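PDB 3ZL9: nucleoprotein from Schmallenberg virus, which encapsidates the viral genomic RNA, shielding it from nucleases and forming the helical nucleocapsid that serves as template for transcription and replication. Local coordinates for residues E129-T134 with L212-S217. Sequence-based numbering, arbitrary orientation.
Sequences EVKGCT and LAWAKS
Lys-131 laid over the indole of Trp-214 is a worked example of a lysine that spends its methylenes on a ring and its charge on an acid. It leaves helix 126-130 at a Schellman motif, whose C-prime residue is Gly-132 with positive phi and whose inner bond runs from Gly-132 N to Glu-129 O (2.8 Å). The facing residues, 212-217, lie in the irregular connection between helices 199-209 and 221-228, with Trp-214 at the centre of an inverse gamma turn.

The main interaction is CH-pi. Lys-131 CD sits 3.7 Å from the centroid of the Trp-214 five-membered ring, 13° off its normal, while CE reaches Trp-214 NE1 at 3.5 Å. A bend at chi2 (-52°) followed by an extended chi3 carries the chain across this face.

Polar ends converge on Asp-171, which forms a salt bridge with Lys-131 NZ and accepts a hydrogen bond from Trp-214 NE1, probably fixing the indole's rotation. Trp-214 also meets the ring of His-166, and its side chain lies about 4 Å from that of the RNA-binding Arg-167. Ser-217 O accepts a hydrogen bond from Lys-179 NZ of a second subunit, so the connection also takes part in the tetramer.

Flanking the CH-pi contact are a van der Waals contact of Val-130 CG1 with the hydroxyl oxygen Ser-217 OG (3.6 Å) and, beyond the glycine, an apolar one, where both Leu-212 methyls meet Cys-133 CB, with CD2 at 3.9 Å.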
ATOM      1  N   GLU C 129      21.432 -17.526  13.727  1.00 70.23           N
ATOM      2  CA  GLU C 129      21.789 -18.325  12.565  1.00 71.82           C
ATOM      3  C   GLU C 129      21.540 -17.518  11.274  1.00 72.96           C
ATOM      4  O   GLU C 129      22.365 -17.536  10.367  1.00 77.82           O
ATOM      5  CB  GLU C 129      21.057 -19.679  12.567  1.00 74.20           C
ATOM      6  CG  GLU C 129      21.334 -20.600  13.767  1.00 74.35           C
ATOM      7  CD  GLU C 129      22.754 -21.172  13.844  1.00 78.74           C
ATOM      8  OE1 GLU C 129      23.437 -21.372  12.813  1.00 81.82           O
ATOM      9  OE2 GLU C 129      23.220 -21.428  14.982  1.00 90.67           O
ATOM     10  N   VAL C 130      20.426 -16.794  11.202  1.00 71.43           N
ATOM     11  CA  VAL C 130      20.113 -15.944  10.043  1.00 72.52           C
ATOM     12  C   VAL C 130      21.262 -15.007   9.687  1.00 73.08           C
ATOM     13  O   VAL C 130      21.545 -14.783   8.512  1.00 79.65           O
ATOM     14  CB  VAL C 130      18.822 -15.113  10.287  1.00 75.56           C
ATOM     15  CG1 VAL C 130      18.707 -13.938   9.315  1.00 79.65           C
ATOM     16  CG2 VAL C 130      17.587 -15.990  10.163  1.00 72.03           C
ATOM     17  N   LYS C 131      21.921 -14.461  10.701  1.00 74.48           N
ATOM     18  CA  LYS C 131      23.046 -13.535  10.499  1.00 71.68           C
ATOM     19  C   LYS C 131      24.401 -14.230  10.516  1.00 75.12           C
ATOM     20  O   LYS C 131      25.432 -13.578  10.625  1.00 74.08           O
ATOM     21  CB  LYS C 131      23.028 -12.465  11.583  1.00 69.05           C
ATOM     22  CG  LYS C 131      21.730 -11.682  11.672  1.00 70.62           C
ATOM     23  CD  LYS C 131      21.301 -11.102  10.335  1.00 69.69           C
ATOM     24  CE  LYS C 131      20.040 -10.270  10.493  1.00 69.93           C
ATOM     25  NZ  LYS C 131      19.286 -10.083   9.207  1.00 69.32           N
ATOM     26  N   GLY C 132      24.397 -15.555  10.455  1.00 81.59           N
ATOM     27  CA  GLY C 132      25.637 -16.326  10.392  1.00 86.74           C
ATOM     28  C   GLY C 132      26.477 -16.344  11.662  1.00 84.64           C
ATOM     29  O   GLY C 132      27.686 -16.500  11.593  1.00 86.21           O
ATOM     30  N   CYS C 133      25.820 -16.226  12.813  1.00 80.99           N
ATOM     31  CA  CYS C 133      26.463 -16.324  14.121  1.00 75.44           C
ATOM     32  C   CYS C 133      26.205 -17.702  14.677  1.00 70.43           C
ATOM     33  O   CYS C 133      25.110 -18.258  14.504  1.00 72.85           O
ATOM     34  CB  CYS C 133      25.869 -15.277  15.080  1.00 76.69           C
ATOM     35  SG  CYS C 133      26.622 -15.246  16.719  1.00 71.63           S
ATOM     36  N   THR C 134      27.195 -18.252  15.367  1.00 67.08           N
ATOM     37  CA  THR C 134      27.115 -19.615  15.906  1.00 66.99           C
ATOM     38  C   THR C 134      27.778 -19.686  17.283  1.00 69.46           C
ATOM     39  O   THR C 134      28.418 -18.744  17.725  1.00 76.21           O
ATOM     40  CB  THR C 134      27.828 -20.631  14.977  1.00 65.54           C
ATOM     41  OG1 THR C 134      29.237 -20.375  14.975  1.00 61.64           O
ATOM     42  CG2 THR C 134      27.273 -20.586  13.549  1.00 65.56           C
ATOM     43  N   LEU C 212      30.325 -10.614  11.434  1.00 79.62           N
ATOM     44  CA  LEU C 212      29.491 -11.756  11.123  1.00 78.51           C
ATOM     45  C   LEU C 212      28.956 -11.581   9.722  1.00 79.35           C
ATOM     46  O   LEU C 212      28.562 -10.490   9.355  1.00 73.98           O
ATOM     47  CB  LEU C 212      28.314 -11.848  12.085  1.00 75.57           C
ATOM     48  CG  LEU C 212      28.633 -12.009  13.563  1.00 75.22           C
ATOM     49  CD1 LEU C 212      27.382 -11.655  14.367  1.00 76.45           C
ATOM     50  CD2 LEU C 212      29.124 -13.415  13.884  1.00 75.75           C
ATOM     51  N   ALA C 213      28.985 -12.658   8.944  1.00 84.17           N
ATOM     52  CA  ALA C 213      28.321 -12.703   7.655  1.00 89.82           C
ATOM     53  C   ALA C 213      26.877 -12.271   7.841  1.00 91.64           C
ATOM     54  O   ALA C 213      25.987 -13.103   8.011  1.00112.95           O
ATOM     55  CB  ALA C 213      28.380 -14.120   7.094  1.00 91.96           C
ATOM     56  N   TRP C 214      26.651 -10.974   7.853  1.00 85.56           N
ATOM     57  CA  TRP C 214      25.329 -10.445   8.117  1.00 78.72           C
ATOM     58  C   TRP C 214      24.521 -10.609   6.882  1.00 80.82           C
ATOM     59  O   TRP C 214      24.342  -9.667   6.096  1.00 83.73           O
ATOM     60  CB  TRP C 214      25.408  -8.971   8.443  1.00 80.98           C
ATOM     61  CG  TRP C 214      24.209  -8.476   9.099  1.00 80.85           C
ATOM     62  CD1 TRP C 214      23.043  -8.070   8.504  1.00 81.86           C
ATOM     63  CD2 TRP C 214      24.029  -8.308  10.506  1.00 72.75           C
ATOM     64  NE1 TRP C 214      22.153  -7.655   9.463  1.00 74.63           N
ATOM     65  CE2 TRP C 214      22.740  -7.785  10.698  1.00 71.77           C
ATOM     66  CE3 TRP C 214      24.846  -8.528  11.620  1.00 68.97           C
ATOM     67  CZ2 TRP C 214      22.240  -7.496  11.962  1.00 71.42           C
ATOM     68  CZ3 TRP C 214      24.343  -8.249  12.870  1.00 66.77           C
ATOM     69  CH2 TRP C 214      23.053  -7.741  13.034  1.00 64.10           C
ATOM     70  N   ALA C 215      24.020 -11.810   6.673  1.00103.08           N
ATOM     71  CA  ALA C 215      23.476 -12.058   5.372  1.00 98.49           C
ATOM     72  C   ALA C 215      22.131 -11.361   5.340  1.00101.81           C
ATOM     73  O   ALA C 215      21.437 -11.222   6.357  1.00 98.71           O
ATOM     74  CB  ALA C 215      23.356 -13.534   5.044  1.00 97.55           C
ATOM     75  N   LYS C 216      21.858 -10.811   4.171  1.00104.74           N
ATOM     76  CA  LYS C 216      20.527 -10.342   3.790  1.00105.46           C
ATOM     77  C   LYS C 216      19.547 -11.543   3.825  1.00105.29           C
ATOM     78  O   LYS C 216      19.707 -12.486   3.070  1.00102.63           O
ATOM     79  CB  LYS C 216      20.630  -9.708   2.367  1.00103.67           C
ATOM     80  CG  LYS C 216      19.729  -8.546   2.037  1.00105.31           C
ATOM     81  CD  LYS C 216      19.872  -7.350   2.972  1.00114.66           C
ATOM     82  CE  LYS C 216      18.906  -7.407   4.148  1.00120.21           C
ATOM     83  NZ  LYS C 216      19.064  -6.245   5.068  1.00126.45           N
ATOM     84  N   SER C 217      18.533 -11.513   4.692  1.00109.30           N
ATOM     85  CA  SER C 217      17.738 -12.721   4.969  1.00109.34           C
ATOM     86  C   SER C 217      17.068 -13.313   3.716  1.00107.87           C
ATOM     87  O   SER C 217      16.282 -12.644   3.053  1.00107.14           O
ATOM     88  CB  SER C 217      16.668 -12.444   6.031  1.00114.17           C
ATOM     89  OG  SER C 217      16.285 -13.648   6.680  1.00116.94           O
TER